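PDB 3K69: putative transcription regulator from Lactobacillus plantarum, which probably binds DNA as a dimer through a helix-turn-helix domain and regulates transcription. Local coordinates for residues A[18-21]-A[22-26]; A[119-122]-A[123-127]; A[147-150]-A[151-154]. All blocks are in the same frame, centred on the assembly; numbering follows the deposited sequence.

Contact 1: A[18-21]-A[22-26]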
loop_
_atom_site.group_PDB
_atom_site.type_symbol
_atom_site.label_atom_id
_atom_site.label_comp_id
_atom_site.label_asym_id
_atom_site.label_seq_id
_atom_site.Cartn_x
_atom_site.Cartn_y
_atom_site.Cartn_z
ATOM N N ILE A 18 18.053 -12.359 5.219
ATOM C CA ILE A 18 18.933 -11.748 6.225
ATOM C C ILE A 18 18.857 -12.480 7.566
ATOM O O ILE A 18 19.882 -12.740 8.186
ATOM C CB ILE A 18 18.666 -10.242 6.405
ATOM C CG1 ILE A 18 18.938 -9.523 5.067
ATOM C CG2 ILE A 18 19.568 -9.687 7.527
ATOM C CD1 ILE A 18 18.359 -8.095 4.952
ATOM N N LEU A 19 17.657 -12.803 8.025
ATOM C CA LEU A 19 17.541 -13.533 9.287
ATOM C C LEU A 19 18.204 -14.918 9.201
ATOM O O LEU A 19 18.879 -15.354 10.129
ATOM C CB LEU A 19 16.094 -13.647 9.736
ATOM C CG LEU A 19 15.385 -12.353 10.130
ATOM C CD1 LEU A 19 13.893 -12.629 10.088
ATOM C CD2 LEU A 19 15.841 -11.861 11.461
ATOM N N TYR A 20 18.056 -15.583 8.070
ATOM C CA TYR A 20 18.625 -16.903 7.897
ATOM C C TYR A 20 20.147 -16.822 7.930
ATOM O O TYR A 20 20.814 -17.590 8.664
ATOM C CB TYR A 20 18.159 -17.552 6.603
ATOM C CG TYR A 20 18.601 -18.992 6.486
ATOM C CD1 TYR A 20 17.801 -20.022 7.000
ATOM C CD2 TYR A 20 19.830 -19.334 5.904
ATOM C CE1 TYR A 20 18.189 -21.368 6.914
ATOM C CE2 TYR A 20 20.238 -20.697 5.820
ATOM C CZ TYR A 20 19.399 -21.701 6.311
ATOM O OH TYR A 20 19.768 -23.036 6.260
ATOM N N LEU A 21 20.689 -15.866 7.174
ATOM C CA LEU A 21 22.137 -15.655 7.148
ATOM C C LEU A 21 22.716 -15.240 8.533
ATOM O O LEU A 21 23.815 -15.646 8.885
ATOM C CB LEU A 21 22.518 -14.677 6.039
ATOM C CG LEU A 21 22.220 -15.185 4.609
ATOM C CD1 LEU A 21 22.393 -14.122 3.570
ATOM C CD2 LEU A 21 22.998 -16.454 4.230
ATOM N N ASP A 22 21.958 -14.466 9.302
ATOM C CA ASP A 22 22.333 -14.083 10.667
ATOM C C ASP A 22 22.448 -15.337 11.555
ATOM O O ASP A 22 23.215 -15.319 12.490
ATOM C CB ASP A 22 21.278 -13.120 11.255
ATOM C CG ASP A 22 21.552 -12.735 12.699
ATOM O OD1 ASP A 22 22.493 -11.942 12.922
ATOM O OD2 ASP A 22 20.820 -13.206 13.597
ATOM N N ALA A 23 21.692 -16.398 11.266
ATOM C CA ALA A 23 21.736 -17.642 12.074
ATOM C C ALA A 23 22.883 -18.534 11.649
ATOM O O ALA A 23 23.179 -19.525 12.292
ATOM C CB ALA A 23 20.375 -18.409 11.994
ATOM N N HIS A 24 23.567 -18.187 10.565
ATOM C CA HIS A 24 24.581 -19.056 10.007
ATOM C C HIS A 24 25.788 -18.233 9.573
ATOM O O HIS A 24 26.289 -18.397 8.466
ATOM C CB HIS A 24 23.985 -19.819 8.825
ATOM C CG HIS A 24 22.951 -20.822 9.221
ATOM N ND1 HIS A 24 21.594 -20.562 9.161
ATOM C CD2 HIS A 24 23.074 -22.061 9.743
ATOM C CE1 HIS A 24 20.932 -21.615 9.609
ATOM N NE2 HIS A 24 21.807 -22.540 9.955
ATOM N N ARG A 25 26.261 -17.361 10.465
ATOM C CA ARG A 25 27.334 -16.413 10.124
ATOM C C ARG A 25 28.666 -17.106 9.886
ATOM O O ARG A 25 29.528 -16.531 9.249
ATOM C CB ARG A 25 27.511 -15.336 11.194
ATOM C CG ARG A 25 26.457 -14.274 11.147
ATOM C CD ARG A 25 26.441 -13.445 12.418
ATOM N NE ARG A 25 25.394 -12.426 12.397
ATOM C CZ ARG A 25 25.515 -11.187 11.910
ATOM N NH1 ARG A 25 26.649 -10.765 11.406
ATOM N NH2 ARG A 25 24.488 -10.357 11.942
ATOM N N ASP A 26 28.816 -18.339 10.363
ATOM C CA ASP A 26 29.998 -19.163 10.077
ATOM C C ASP A 26 30.037 -19.838 8.681
ATOM O O ASP A 26 30.912 -20.614 8.413
ATOM C CB ASP A 26 30.103 -20.269 11.151
ATOM C CG ASP A 26 28.874 -21.280 11.133
ATOM O OD1 ASP A 26 27.813 -21.038 10.467
ATOM O OD2 ASP A 26 28.975 -22.347 11.801
HETATM O O HOH W 1 18.704 -15.174 12.707
HETATM O O HOH W 2 25.917 -15.963 6.889
#

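Contact 2: A[119-122]-A[123-127]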
loop_
_atom_site.group_PDB
_atom_site.type_symbol
_atom_site.label_atom_id
_atom_site.label_comp_id
_atom_site.label_asym_id
_atom_site.label_seq_id
_atom_site.Cartn_x
_atom_site.Cartn_y
_atom_site.Cartn_z
ATOM N N THR A 119 -4.353 15.827 -8.486
ATOM C CA THR A 119 -4.842 15.730 -7.103
ATOM C C THR A 119 -4.667 14.358 -6.441
ATOM O O THR A 119 -4.157 14.244 -5.313
ATOM C CB THR A 119 -6.329 16.109 -7.075
ATOM O OG1 THR A 119 -6.410 17.514 -7.324
ATOM C CG2 THR A 119 -7.023 15.748 -5.674
ATOM N N LEU A 120 -5.052 13.305 -7.145
ATOM C CA LEU A 120 -4.880 11.946 -6.613
ATOM C C LEU A 120 -3.459 11.505 -6.543
ATOM O O LEU A 120 -3.069 10.816 -5.593
ATOM C CB LEU A 120 -5.735 10.926 -7.371
ATOM C CG LEU A 120 -7.229 11.052 -7.108
ATOM C CD1 LEU A 120 -7.941 10.086 -8.044
ATOM C CD2 LEU A 120 -7.584 10.794 -5.601
ATOM N N THR A 121 -2.664 11.902 -7.539
ATOM C CA THR A 121 -1.244 11.630 -7.510
ATOM C C THR A 121 -0.606 12.254 -6.262
ATOM O O THR A 121 0.156 11.594 -5.566
ATOM C CB THR A 121 -0.504 12.092 -8.798
ATOM O OG1 THR A 121 -1.047 11.404 -9.917
ATOM C CG2 THR A 121 1.034 11.806 -8.713
ATOM N N ASP A 122 -0.922 13.511 -5.971
ATOM C CA ASP A 122 -0.361 14.124 -4.779
ATOM C C ASP A 122 -0.849 13.414 -3.491
ATOM O O ASP A 122 -0.045 13.098 -2.609
ATOM C CB ASP A 122 -0.699 15.593 -4.713
ATOM C CG ASP A 122 0.022 16.437 -5.763
ATOM O OD1 ASP A 122 0.930 15.932 -6.485
ATOM O OD2 ASP A 122 -0.327 17.648 -5.854
ATOM N N LEU A 123 -2.154 13.182 -3.415
ATOM C CA LEU A 123 -2.767 12.449 -2.328
ATOM C C LEU A 123 -2.060 11.081 -2.036
ATOM O O LEU A 123 -1.613 10.826 -0.911
ATOM C CB LEU A 123 -4.251 12.256 -2.596
ATOM C CG LEU A 123 -5.070 11.628 -1.448
ATOM C CD1 LEU A 123 -5.181 12.531 -0.222
ATOM C CD2 LEU A 123 -6.450 11.114 -1.911
ATOM N N PHE A 124 -1.987 10.233 -3.057
ATOM C CA PHE A 124 -1.376 8.893 -2.978
ATOM C C PHE A 124 0.116 8.969 -2.653
ATOM O O PHE A 124 0.631 8.154 -1.891
ATOM C CB PHE A 124 -1.528 8.162 -4.314
ATOM C CG PHE A 124 -2.935 7.809 -4.693
ATOM C CD1 PHE A 124 -3.920 7.567 -3.744
ATOM C CD2 PHE A 124 -3.278 7.668 -6.014
ATOM C CE1 PHE A 124 -5.237 7.202 -4.143
ATOM C CE2 PHE A 124 -4.581 7.319 -6.416
ATOM C CZ PHE A 124 -5.548 7.076 -5.462
ATOM N N THR A 125 0.814 9.963 -3.213
ATOM C CA THR A 125 2.247 10.139 -2.936
ATOM C C THR A 125 2.511 10.556 -1.505
ATOM O O THR A 125 3.390 9.996 -0.842
ATOM C CB THR A 125 2.918 11.120 -3.919
ATOM O OG1 THR A 125 2.624 10.706 -5.258
ATOM C CG2 THR A 125 4.440 11.155 -3.717
ATOM N N VAL A 126 1.772 11.538 -1.003
ATOM C CA VAL A 126 1.919 11.915 0.394
ATOM C C VAL A 126 1.592 10.732 1.336
ATOM O O VAL A 126 2.305 10.493 2.329
ATOM C CB VAL A 126 1.057 13.186 0.730
ATOM C CG1 VAL A 126 1.131 13.500 2.201
ATOM C CG2 VAL A 126 1.560 14.416 -0.131
ATOM N N ALA A 127 0.492 10.022 1.039
ATOM C CA ALA A 127 0.052 8.897 1.844
ATOM C C ALA A 127 1.143 7.846 1.833
ATOM O O ALA A 127 1.442 7.280 2.859
ATOM C CB ALA A 127 -1.296 8.285 1.296
#

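Contact 3: A[147-150]-A[151-154]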
loop_
_atom_site.group_PDB
_atom_site.type_symbol
_atom_site.label_atom_id
_atom_site.label_comp_id
_atom_site.label_asym_id
_atom_site.label_seq_id
_atom_site.Cartn_x
_atom_site.Cartn_y
_atom_site.Cartn_z
ATOM N N LEU A 147 10.288 -11.107 16.316
ATOM C CA LEU A 147 10.334 -12.531 15.969
ATOM C C LEU A 147 10.565 -13.390 17.197
ATOM O O LEU A 147 10.022 -14.486 17.281
ATOM C CB LEU A 147 11.496 -12.755 15.029
ATOM C CG LEU A 147 11.504 -13.920 14.066
ATOM C CD1 LEU A 147 10.608 -13.649 12.830
ATOM C CD2 LEU A 147 12.979 -14.144 13.687
ATOM N N ASN A 148 11.402 -12.914 18.116
ATOM C CA ASN A 148 11.698 -13.644 19.369
ATOM C C ASN A 148 10.695 -13.361 20.500
ATOM O O ASN A 148 10.398 -14.247 21.291
ATOM C CB ASN A 148 13.109 -13.306 19.881
ATOM C CG ASN A 148 14.213 -13.814 18.974
ATOM O OD1 ASN A 148 14.089 -14.856 18.321
ATOM N ND2 ASN A 148 15.323 -13.074 18.942
ATOM N N HIS A 149 10.215 -12.121 20.608
ATOM C CA HIS A 149 9.166 -11.770 21.546
ATOM C C HIS A 149 8.002 -11.127 20.798
ATOM O O HIS A 149 8.020 -9.927 20.486
ATOM C CB HIS A 149 9.662 -10.855 22.670
ATOM C CG HIS A 149 8.611 -10.550 23.681
ATOM N ND1 HIS A 149 8.157 -11.496 24.563
ATOM C CD2 HIS A 149 7.881 -9.432 23.918
ATOM C CE1 HIS A 149 7.199 -10.973 25.313
ATOM N NE2 HIS A 149 7.012 -9.720 24.934
ATOM N N HIS A 150 7.003 -11.945 20.473
ATOM C CA HIS A 150 5.885 -11.488 19.665
ATOM C C HIS A 150 5.102 -10.391 20.373
ATOM O O HIS A 150 5.047 -10.355 21.580
ATOM C CB HIS A 150 4.963 -12.664 19.276
ATOM C CG HIS A 150 5.566 -13.552 18.238
ATOM N ND1 HIS A 150 5.826 -13.114 16.964
ATOM C CD2 HIS A 150 6.033 -14.820 18.302
ATOM C CE1 HIS A 150 6.384 -14.088 16.272
ATOM N NE2 HIS A 150 6.530 -15.131 17.063
ATOM N N GLY A 151 4.538 -9.486 19.583
ATOM C CA GLY A 151 3.739 -8.383 20.079
ATOM C C GLY A 151 4.538 -7.122 20.297
ATOM O O GLY A 151 4.003 -6.133 20.785
ATOM N N THR A 152 5.823 -7.146 19.955
ATOM C CA THR A 152 6.698 -5.971 20.159
ATOM C C THR A 152 6.290 -4.789 19.252
ATOM O O THR A 152 6.229 -3.662 19.690
ATOM C CB THR A 152 8.198 -6.377 19.951
ATOM O OG1 THR A 152 8.625 -7.204 21.048
ATOM C CG2 THR A 152 9.108 -5.173 19.849
ATOM N N PHE A 153 5.988 -5.050 17.987
ATOM C CA PHE A 153 5.478 -3.994 17.107
ATOM C C PHE A 153 4.124 -3.495 17.542
ATOM O O PHE A 153 3.858 -2.295 17.434
ATOM C CB PHE A 153 5.441 -4.431 15.626
ATOM C CG PHE A 153 6.787 -4.560 15.023
ATOM C CD1 PHE A 153 7.619 -3.449 14.900
ATOM C CD2 PHE A 153 7.224 -5.777 14.506
ATOM C CE1 PHE A 153 8.893 -3.574 14.353
ATOM C CE2 PHE A 153 8.487 -5.894 13.940
ATOM C CZ PHE A 153 9.316 -4.797 13.859
ATOM N N LEU A 154 3.282 -4.399 18.038
ATOM C CA LEU A 154 1.943 -4.022 18.485
ATOM C C LEU A 154 2.016 -3.113 19.710
ATOM O O LEU A 154 1.279 -2.149 19.802
ATOM C CB LEU A 154 1.056 -5.242 18.760
ATOM C CG LEU A 154 0.676 -6.109 17.549
ATOM C CD1 LEU A 154 -0.054 -7.402 17.974
ATOM C CD2 LEU A 154 -0.142 -5.284 16.498
HETATM O O HOH W 3 4.705 -10.471 16.610
#

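Contact 1: A[18-21]-A[22-26]
Asp-22 N closes a helical turn onto Ile-18 O at 2.9 Å as helix 9-22 runs out. One residue on, the spacing shortens: Ala-23 N bonds to Tyr-20 O and keeps only a weak bond to Leu-19 O, and His-24 N then bonds to Leu-21 O at 3.1 Å. His-24 ND1 turns back with a fairly straight bond to Tyr-20 O (3.1 Å, 158° at the hydrogen), with that oxygen in the plane of the imidazole. Tyr-20 O therefore accepts two hydrogen bonds, from Ala-23 N and His-24 ND1, on opposite faces of its carbonyl plane. The histidine bond implies that ND1 carries a hydrogen.

The imidazole also forms an offset stack with the Tyr-20 ring, centroids 4.5 Å apart and planes at 30°. His-24 ND1 lies over the Tyr-20 face toward its rim, and His-24 CE1 comes to 3.6 Å from Tyr-20 CZ. The phenol hydroxyl is bonded to Glu-33. On another side of the turn, Arg-25 forms a salt bridge to Asp-22, with NH2 (2.7 Å) and NE (3.0 Å) both on OD1, which lies in the guanidinium plane. Asp-22 OD2 bonds to Gln-144 and, through water 1, to Leu-19 O. Leu-19 packs on Ile-116 of the second subunit.

A change from i+4 to i+3 hydrogen bonding is characteristic of a helix C-terminus, here leading toward helix 31-38 of a helix-turn-helix family domain.

Contact 2: A[119-122]-A[123-127]
Thr-125 OG1 donates to Thr-121 O at 2.6 Å, one turn back along the long helix 111-136. Thr-125 N bonds to the same oxygen at 2.9 Å. The two donors reach it from opposite faces of the carbonyl plane, so one acceptor serves both the backbone and the hydroxyl. This is a threonine hydroxyl hydrogen-bonded to the carbonyl of residue i-4, common in helices. The torsion that permits it sets OG1 beside the backbone N (chi1 -52°). Thr-121 repeats the pattern, with its own OG1 bonded to Ser-117 O. The two threonine side chains lie side by side and point the same way.

Regular i to i+4 bonds carry the rest of the turn. Phe-124 N meets Leu-120 O at 2.8 Å, and Val-126 N meets Asp-122 O at 2.9 Å.

The apolar side chains face other parts of the dimer. Leu-120 and Leu-123 run alongside each other, their CD2 methyls 3.9 Å apart. Leu-120 also packs on Ser-12 of the second subunit. Phe-124 meets the ring of Tyr-93 in its own chain and packs on Tyr-135 of the second subunit. A dimethyl sulfoxide, probably from the crystallisation liquor, lies about 4 Å from the side chain of Phe-124. Within the helix, the Phe-124 ring lies against the preceding turn, with CE2 3.9 Å from Leu-120 CB.

Contact 3: A[147-150]-A[151-154]
Thr-152 and His-149 meet across a type II beta turn that joins helix 140-148 to helix 152-160, a local contact at the surface near the C-terminal end of the chain. His-149 is the first residue to leave the helical conformation, and Gly-151 is the N-cap of the next helix. The turn runs from His-149 to Thr-152.

Its closing bond comes from a side chain. Thr-152 OG1 donates to His-149 O at 2.8 Å, with a C=O...donor angle of 152°. OG1 is held beside the backbone N of Thr-152 (chi1 -71°), on the side of the turn where His-149 O lies. The same hydroxyl sits at the edge of the His-149 imidazole, 3.7 Å from CD2. The two side chains cross at about a right angle.

Gly-151 has a positive phi (93°), which glycine adopts readily. Glycine at this third turn position is a hallmark of type II turns.

Water 3 links the two halves on another side. It accepts from Gly-151 N at 3.1 Å and lies 2.9 Å from His-150 ND1, at the ring edge and in its plane. The other ring nitrogen, NE2, is bonded to Asn-115 OD1 of the second subunit. Asp-146 accepts from Phe-153 N at the start of helix 152-160.

With polar partners at both nitrogens, the imidazole of His-150 is probably held in its rotation. The bond to an amide oxygen suggests that NE2 carries a hydrogen. The bend between the helices is thus tied to the dimer partner by the bond from His-150 NE2 to Asn-115 OD1.

In the fold
The three contacts come in series along the chain. Contact 1 ends helix 9-22, contact 2 lies within the long helix 111-136, and contact 3 joins helix 140-148 to helix 152-160. Contacts 1 and 2 lie on opposite sides of the chain's centre, their centres about 39 Å apart. Contacts 1 and 3 are about 20 Å apart between centres and touch directly, where Leu-19 packs on Leu-147. Contacts 2 and 3 are about 17 Å apart at their nearest atoms within one chain, yet meet across the dimer: Leu-147 and Phe-153 pack on Thr-119 and Leu-123 of the second subunit. Dimer formation thus brings the long helix to the C-terminal helices of its partner.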